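Local coordinates for L-methionine gamma-lyase (Fusobacterium nucleatum subsp. nucleatum, PDB 6LXU), which is a pyridoxal-phosphate-dependent enzyme of the Cys/Met metabolism family, built on the aminotransferase-like fold with a covalently held cofactor, at residues L156-N161 and V167-L172; T68-K73 and R258-F263. One frame throughout, in Å; residues are numbered along the deposited sequence.

Contact 1. Residues L156-N161 and V167-L172; sequences LETPAN and VDLEAL
T158 and V167 are joined by the one hydrogen bond between residues 156-161 and 167-172: V167 N donates to T158 OG1 at 3.2 Å, with an N-H...O angle of 160°. The threonine is turned so that OG1 lies anti to its own backbone N (chi1 -179°), which directs the hydroxyl at the V167 amide and leaves the methyl CG2 for apolar packing. The carbonyls on both sides look elsewhere, T158 O accepting from Q196 and V167 O from Q307.

Apolar contacts make up the rest. T158 CG2 and the end of L169 meet tip to tip, with L169 CD2 3.6 Å from T158 CG2, and V167 CG2 lies against T158 CB at 3.9 Å. L156 CD1 touches two leucines of the helix, 3.9 Å from L169 CD2 and 3.8 Å from L172 CB, while the side chains of L156 and L172 cross obliquely. These residues belong to a beta-alpha-beta unit of the large mixed sheet, in which strand 151-157 leads through a loop into helix 169-176 and on to the neighbouring parallel strand 183-187. V184 and V186 of that strand also touch L156, and L140 and V143 of helix 140-146 pack on L172; all three leucines are buried.

One capping bond and one outside hydrogen bond hold the first turn of the helix. D168 is the N-cap, and its OD1 accepts from A171 N at 3.0 Å, the donor approaching from above the carboxylate plane. One residue on, L169 N is bound by the side-chain oxygen of Q307.

Contact 2. Residues T68-K73 and R258-F263; sequences TVLENK and RGLKTF
L70 and L260 meet through their CD1 methyls, 3.8 Å apart, where helix 65-78 packs against the C-terminal end of helix 250-260 in this fold-type I PLP enzyme. The two side chains cross at about a right angle and touch through these methyls. In L70, CG lies anti to the backbone N (chi1 174°), and this torsion carries the branched end across toward L260, which the CB bond itself does not face. The CB bond of L260 already faces helix 65-78. Beyond this pair, I256 and I257 of helix 250-260 also pack on L70, extending the apolar seam along the helix.

K73 lies next to the leucines, its CB 4.4 Å from L260 CD1. In the conformer modelled here, one of two, its aliphatic chain is extended as far as CE, and the ammonium group at its end is held by the carbonyl oxygens of A18 and A15. K261 leaves its own backbone pointing away from helix 65-78, yet a bend at chi2 (-70°) turns its chain back toward K73. It donates to I16 O and forms a salt bridge with E346 of the second subunit, which ties this corner to the subunit interface. That carboxylate, with the carbonyl oxygens around the two amines, would probably offset their like charge: in this conformer K73 NZ lies 4.6 Å from K261 NZ.

From the N terminus, the chain first supplies residues 68-73 on helix 65-78, which contact 2 will use much later. It then builds part of the large mixed sheet, and strand 151-157 brings it to contact 1. There a short loop of five residues, 162-166, is closed when the chain turns back at 167-172 into helix 169-176. Only after strands 183-187, 205-209 and 223-227 do residues 258-263 close the long loop of contact 2, which therefore encloses contact 1 entirely. The contacts do not touch: their centres lie about 25 Å apart, on opposite sides of the chain's centre. Contact 1 ties a strand to its crossover helix, contact 2 two helices distant in sequence.

Contact 1. Residues L156-N161 and V167-L172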
ATOM      1  N   LEU A 156     -16.248 -27.142  15.374  1.00  7.59           N
ATOM      2  CA  LEU A 156     -17.634 -26.728  15.166  1.00  7.66           C
ATOM      3  C   LEU A 156     -17.728 -25.439  14.368  1.00  7.69           C
ATOM      4  O   LEU A 156     -16.800 -24.619  14.367  1.00  7.63           O
ATOM      5  CB  LEU A 156     -18.340 -26.513  16.510  1.00  7.74           C
ATOM      6  CG  LEU A 156     -18.248 -27.683  17.495  1.00  7.99           C
ATOM      7  CD1 LEU A 156     -18.738 -27.264  18.866  1.00  8.16           C
ATOM      8  CD2 LEU A 156     -19.017 -28.887  16.989  1.00  8.22           C
ATOM      9  N   GLU A 157     -18.877 -25.229  13.752  1.00  7.94           N
ATOM     10  CA  GLU A 157     -19.118 -24.043  12.933  1.00  8.42           C
ATOM     11  C   GLU A 157     -20.596 -23.718  13.009  1.00  8.20           C
ATOM     12  O   GLU A 157     -21.410 -24.579  12.713  1.00  9.79           O
ATOM     13  CB  GLU A 157     -18.680 -24.360  11.503  1.00  9.35           C
ATOM     14  CG  GLU A 157     -18.612 -23.189  10.560  1.00 10.20           C
ATOM     15  CD  GLU A 157     -18.137 -23.584   9.173  1.00 10.62           C
ATOM     16  OE1 GLU A 157     -17.267 -24.508   9.000  1.00 11.57           O
ATOM     17  OE2 GLU A 157     -18.639 -22.950   8.227  1.00 12.05           O
ATOM     18  N   THR A 158     -20.968 -22.501  13.421  1.00  7.49           N
ATOM     19  CA  THR A 158     -22.376 -22.125  13.542  1.00  7.17           C
ATOM     20  C   THR A 158     -22.517 -20.609  13.477  1.00  6.89           C
ATOM     21  O   THR A 158     -21.777 -19.916  14.155  1.00  6.59           O
ATOM     22  CB  THR A 158     -23.039 -22.670  14.839  1.00  7.34           C
ATOM     23  OG1 THR A 158     -24.416 -22.283  14.882  1.00  7.19           O
ATOM     24  CG2 THR A 158     -22.326 -22.237  16.103  1.00  7.53           C
ATOM     25  N   PRO A 159     -23.457 -20.083  12.692  1.00  6.92           N
ATOM     26  CA  PRO A 159     -24.223 -20.780  11.659  1.00  7.51           C
ATOM     27  C   PRO A 159     -23.317 -21.331  10.573  1.00  8.12           C
ATOM     28  O   PRO A 159     -22.227 -20.796  10.367  1.00  8.67           O
ATOM     29  CB  PRO A 159     -25.140 -19.679  11.097  1.00  7.36           C
ATOM     30  CG  PRO A 159     -25.129 -18.589  12.113  1.00  7.19           C
ATOM     31  CD  PRO A 159     -23.760 -18.647  12.715  1.00  6.99           C
ATOM     32  N   ALA A 160     -23.756 -22.385   9.887  1.00  8.88           N
ATOM     33  CA  ALA A 160     -22.912 -23.042   8.862  1.00 10.62           C
ATOM     34  C   ALA A 160     -23.692 -23.315   7.591  1.00 12.28           C
ATOM     35  O   ALA A 160     -24.867 -23.718   7.682  1.00 14.77           O
ATOM     36  CB  ALA A 160     -22.357 -24.351   9.397  1.00 11.60           C
ATOM     37  N   ASN A 161     -23.021 -23.151   6.432  1.00 13.39           N
ATOM     38  CA  ASN A 161     -23.560 -23.369   5.054  1.00 16.20           C
ATOM     39  C   ASN A 161     -24.104 -24.773   4.910  1.00 17.44           C
ATOM     40  O   ASN A 161     -23.641 -25.642   5.631  1.00 19.10           O
ATOM     41  CB  ASN A 161     -22.445 -23.282   3.979  1.00 17.85           C
ATOM     42  CG  ASN A 161     -21.817 -21.904   3.831  1.00 18.48           C
ATOM     43  OD1 ASN A 161     -22.487 -20.935   3.431  1.00 20.87           O
ATOM     44  ND2 ASN A 161     -20.493 -21.829   4.044  1.00 20.20           N
ATOM     45  N   VAL A 167     -25.818 -24.985  15.786  1.00  8.21           N
ATOM     46  CA  VAL A 167     -25.471 -26.008  16.787  1.00  8.35           C
ATOM     47  C   VAL A 167     -25.131 -25.305  18.090  1.00  7.96           C
ATOM     48  O   VAL A 167     -24.733 -24.138  18.102  1.00  7.92           O
ATOM     49  CB  VAL A 167     -24.354 -26.971  16.322  1.00  8.71           C
ATOM     50  CG1 VAL A 167     -24.698 -27.568  14.958  1.00  9.11           C
ATOM     51  CG2 VAL A 167     -22.997 -26.301  16.286  1.00  8.82           C
ATOM     52  N   ASP A 168     -25.323 -26.027  19.199  1.00  7.92           N
ATOM     53  CA  ASP A 168     -25.266 -25.443  20.538  1.00  7.92           C
ATOM     54  C   ASP A 168     -23.847 -25.511  21.071  1.00  7.70           C
ATOM     55  O   ASP A 168     -23.394 -26.567  21.527  1.00  7.73           O
ATOM     56  CB  ASP A 168     -26.231 -26.199  21.457  1.00  8.30           C
ATOM     57  CG  ASP A 168     -26.452 -25.515  22.796  1.00  8.57           C
ATOM     58  OD1 ASP A 168     -25.488 -24.980  23.363  1.00  8.47           O
ATOM     59  OD2 ASP A 168     -27.609 -25.555  23.284  1.00  9.97           O
ATOM     60  N   LEU A 169     -23.134 -24.387  21.020  1.00  7.61           N
ATOM     61  CA  LEU A 169     -21.719 -24.378  21.365  1.00  7.59           C
ATOM     62  C   LEU A 169     -21.455 -24.745  22.820  1.00  7.54           C
ATOM     63  O   LEU A 169     -20.513 -25.471  23.107  1.00  7.46           O
ATOM     64  CB  LEU A 169     -21.111 -23.025  21.043  1.00  7.64           C
ATOM     65  CG  LEU A 169     -21.111 -22.651  19.553  1.00  7.91           C
ATOM     66  CD1 LEU A 169     -20.469 -21.283  19.391  1.00  8.26           C
ATOM     67  CD2 LEU A 169     -20.363 -23.696  18.736  1.00  7.92           C
ATOM     68  N   GLU A 170     -22.251 -24.186  23.730  1.00  7.78           N
ATOM     69  CA  GLU A 170     -22.054 -24.480  25.154  1.00  8.15           C
ATOM     70  C   GLU A 170     -22.287 -25.964  25.453  1.00  8.17           C
ATOM     71  O   GLU A 170     -21.493 -26.599  26.156  1.00  8.27           O
ATOM     72  CB  GLU A 170     -22.959 -23.613  26.011  1.00  8.65           C
ATOM     73  CG  GLU A 170     -22.728 -23.846  27.498  1.00  9.03           C
ATOM     74  CD  GLU A 170     -23.616 -23.051  28.412  1.00  9.35           C
ATOM     75  OE1 GLU A 170     -24.334 -22.134  27.968  1.00 10.09           O
ATOM     76  OE2 GLU A 170     -23.598 -23.398  29.636  1.00 10.03           O
ATOM     77  N   ALA A 171     -23.357 -26.502  24.917  1.00  8.08           N
ATOM     78  CA  ALA A 171     -23.705 -27.901  25.162  1.00  8.30           C
ATOM     79  C   ALA A 171     -22.679 -28.848  24.558  1.00  8.22           C
ATOM     80  O   ALA A 171     -22.226 -29.804  25.210  1.00  8.35           O
ATOM     81  CB  ALA A 171     -25.078 -28.204  24.612  1.00  8.44           C
ATOM     82  N   LEU A 172     -22.255 -28.559  23.321  1.00  8.18           N
ATOM     83  CA  LEU A 172     -21.258 -29.398  22.666  1.00  8.31           C
ATOM     84  C   LEU A 172     -19.914 -29.332  23.365  1.00  8.19           C
ATOM     85  O   LEU A 172     -19.205 -30.332  23.448  1.00  8.24           O
ATOM     86  CB  LEU A 172     -21.116 -28.997  21.192  1.00  8.68           C
ATOM     87  CG  LEU A 172     -22.310 -29.378  20.326  1.00  9.13           C
ATOM     88  CD1 LEU A 172     -22.320 -28.602  19.019  1.00  9.17           C
ATOM     89  CD2 LEU A 172     -22.298 -30.876  20.056  1.00  9.63           C
TER

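Contact 2. Residues T68-K73 and R258-F263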
ATOM      1  N   THR A  68       0.605  -7.185  15.640  1.00  5.65           N
ATOM      2  CA  THR A  68       0.294  -7.308  17.069  1.00  6.02           C
ATOM      3  C   THR A  68      -0.950  -6.517  17.467  1.00  6.06           C
ATOM      4  O   THR A  68      -1.769  -6.996  18.253  1.00  6.32           O
ATOM      5  CB  THR A  68       1.487  -6.859  17.917  1.00  6.34           C
ATOM      6  OG1 THR A  68       2.548  -7.785  17.684  1.00  6.78           O
ATOM      7  CG2 THR A  68       1.159  -6.826  19.411  1.00  6.62           C
ATOM      8  N   VAL A  69      -1.094  -5.315  16.930  1.00  6.08           N
ATOM      9  CA  VAL A  69      -2.286  -4.511  17.213  1.00  6.29           C
ATOM     10  C   VAL A  69      -3.544  -5.232  16.776  1.00  6.05           C
ATOM     11  O   VAL A  69      -4.513  -5.303  17.523  1.00  6.14           O
ATOM     12  CB  VAL A  69      -2.178  -3.122  16.588  1.00  6.79           C
ATOM     13  CG1 VAL A  69      -3.499  -2.369  16.668  1.00  7.03           C
ATOM     14  CG2 VAL A  69      -1.087  -2.341  17.289  1.00  7.34           C
ATOM     15  N   LEU A  70      -3.511  -5.796  15.567  1.00  5.75           N
ATOM     16  CA  LEU A  70      -4.644  -6.556  15.074  1.00  5.70           C
ATOM     17  C   LEU A  70      -4.966  -7.748  15.971  1.00  5.56           C
ATOM     18  O   LEU A  70      -6.124  -8.023  16.286  1.00  5.70           O
ATOM     19  CB  LEU A  70      -4.366  -7.016  13.643  1.00  5.71           C
ATOM     20  CG  LEU A  70      -5.393  -7.954  13.018  1.00  5.88           C
ATOM     21  CD1 LEU A  70      -6.771  -7.321  12.985  1.00  6.31           C
ATOM     22  CD2 LEU A  70      -4.950  -8.339  11.614  1.00  6.14           C
ATOM     23  N   GLU A  71      -3.919  -8.477  16.338  1.00  5.69           N
ATOM     24  CA  GLU A  71      -4.065  -9.638  17.207  1.00  5.90           C
ATOM     25  C   GLU A  71      -4.694  -9.269  18.547  1.00  6.04           C
ATOM     26  O   GLU A  71      -5.602  -9.950  19.036  1.00  6.23           O
ATOM     27  CB  GLU A  71      -2.707 -10.288  17.412  1.00  5.89           C
ATOM     28  CG  GLU A  71      -2.224 -10.981  16.140  1.00  6.10           C
ATOM     29  CD  GLU A  71      -0.794 -11.459  16.170  1.00  6.62           C
ATOM     30  OE1 GLU A  71       0.000 -11.012  17.022  1.00  7.32           O
ATOM     31  OE2 GLU A  71      -0.446 -12.285  15.286  1.00  6.97           O
ATOM     32  N   ASN A  72      -4.198  -8.195  19.141  1.00  6.48           N
ATOM     33  CA  ASN A  72      -4.752  -7.716  20.414  1.00  7.15           C
ATOM     34  C   ASN A  72      -6.211  -7.290  20.280  1.00  6.94           C
ATOM     35  O   ASN A  72      -7.017  -7.524  21.190  1.00  7.51           O
ATOM     36  CB  ASN A  72      -3.934  -6.531  20.940  1.00  8.60           C
ATOM     37  CG  ASN A  72      -2.551  -6.907  21.389  1.00  9.88           C
ATOM     38  OD1 ASN A  72      -2.265  -8.052  21.650  1.00 12.22           O
ATOM     39  ND2 ASN A  72      -1.690  -5.909  21.514  1.00 11.44           N
ATOM     40  N   LYS A  73      -6.548  -6.669  19.161  1.00  6.71           N
ATOM     41  CA  LYS A  73      -7.921  -6.211  18.914  0.60  6.91           C
ATOM     42  C   LYS A  73      -8.884  -7.369  18.821  1.00  6.66           C
ATOM     43  O   LYS A  73      -9.946  -7.350  19.443  1.00  6.79           O
ATOM     44  CB  LYS A  73      -8.029  -5.382  17.632  0.60  7.25           C
ATOM     45  CG  LYS A  73      -7.577  -3.956  17.790  0.60  7.40           C
ATOM     46  CD  LYS A  73      -7.690  -3.148  16.511  0.60  7.80           C
ATOM     47  CE  LYS A  73      -7.108  -1.765  16.719  0.60  8.09           C
ATOM     48  NZ  LYS A  73      -7.903  -0.960  17.682  0.60  8.40           N
ATOM     49  N   ARG A 258      -7.940  -1.064   9.931  1.00  4.44           N
ATOM     50  CA  ARG A 258      -8.742   0.020   9.386  1.00  4.46           C
ATOM     51  C   ARG A 258     -10.206  -0.415   9.234  1.00  4.43           C
ATOM     52  O   ARG A 258     -11.121   0.324   9.613  1.00  4.61           O
ATOM     53  CB  ARG A 258      -8.169   0.433   8.043  1.00  4.51           C
ATOM     54  CG  ARG A 258      -8.766   1.706   7.490  1.00  4.44           C
ATOM     55  CD  ARG A 258      -8.266   1.972   6.101  1.00  4.55           C
ATOM     56  NE  ARG A 258      -8.310   3.365   5.692  1.00  4.53           N
ATOM     57  CZ  ARG A 258      -9.088   3.918   4.773  1.00  4.55           C
ATOM     58  NH1 ARG A 258     -10.120   3.243   4.235  1.00  4.98           N
ATOM     59  NH2 ARG A 258      -8.861   5.159   4.405  1.00  4.64           N
ATOM     60  N   GLY A 259     -10.423  -1.607   8.676  1.00  4.36           N
ATOM     61  CA  GLY A 259     -11.768  -2.162   8.571  1.00  4.57           C
ATOM     62  C   GLY A 259     -12.468  -2.285   9.911  1.00  4.66           C
ATOM     63  O   GLY A 259     -13.688  -2.056  10.017  1.00  4.67           O
ATOM     64  N   LEU A 260     -11.718  -2.644  10.944  1.00  4.68           N
ATOM     65  CA  LEU A 260     -12.294  -2.793  12.283  1.00  5.02           C
ATOM     66  C   LEU A 260     -12.764  -1.474  12.883  1.00  4.82           C
ATOM     67  O   LEU A 260     -13.613  -1.504  13.788  1.00  4.90           O
ATOM     68  CB  LEU A 260     -11.338  -3.515  13.227  1.00  5.60           C
ATOM     69  CG  LEU A 260     -11.179  -5.014  12.935  1.00  6.16           C
ATOM     70  CD1 LEU A 260     -10.045  -5.608  13.752  1.00  6.90           C
ATOM     71  CD2 LEU A 260     -12.463  -5.786  13.189  1.00  6.23           C
ATOM     72  N   LYS A 261     -12.276  -0.332  12.398  1.00  4.86           N
ATOM     73  CA  LYS A 261     -12.762   0.956  12.896  1.00  5.17           C
ATOM     74  C   LYS A 261     -14.270   1.110  12.699  1.00  5.27           C
ATOM     75  O   LYS A 261     -14.902   1.830  13.472  1.00  6.00           O
ATOM     76  CB  LYS A 261     -12.066   2.126  12.201  1.00  5.50           C
ATOM     77  CG  LYS A 261     -10.562   2.173  12.364  1.00  5.81           C
ATOM     78  CD  LYS A 261     -10.114   2.529  13.768  1.00  6.13           C
ATOM     79  CE  LYS A 261      -8.597   2.518  13.870  1.00  6.35           C
ATOM     80  NZ  LYS A 261      -8.153   2.888  15.238  1.00  6.89           N
ATOM     81  N   THR A 262     -14.828   0.470  11.664  1.00  4.93           N
ATOM     82  CA  THR A 262     -16.258   0.535  11.380  1.00  5.08           C
ATOM     83  C   THR A 262     -16.980  -0.781  11.672  1.00  5.10           C
ATOM     84  O   THR A 262     -18.148  -0.929  11.325  1.00  5.28           O
ATOM     85  CB  THR A 262     -16.510   0.951   9.924  1.00  5.08           C
ATOM     86  OG1 THR A 262     -15.873   0.029   9.032  1.00  5.06           O
ATOM     87  CG2 THR A 262     -16.037   2.379   9.685  1.00  5.10           C
ATOM     88  N   PHE A 263     -16.321  -1.728  12.350  1.00  5.37           N
ATOM     89  CA  PHE A 263     -16.899  -3.059  12.566  1.00  5.51           C
ATOM     90  C   PHE A 263     -18.280  -2.989  13.228  1.00  5.45           C
ATOM     91  O   PHE A 263     -19.229  -3.651  12.774  1.00  5.39           O
ATOM     92  CB  PHE A 263     -15.932  -3.902  13.397  1.00  5.80           C
ATOM     93  CG  PHE A 263     -16.463  -5.259  13.758  1.00  5.93           C
ATOM     94  CD1 PHE A 263     -16.700  -6.221  12.788  1.00  5.95           C
ATOM     95  CD2 PHE A 263     -16.710  -5.586  15.078  1.00  6.40           C
ATOM     96  CE1 PHE A 263     -17.195  -7.474  13.132  1.00  6.02           C
ATOM     97  CE2 PHE A 263     -17.202  -6.843  15.423  1.00  6.49           C
ATOM     98  CZ  PHE A 263     -17.439  -7.784  14.450  1.00  6.28           C
TER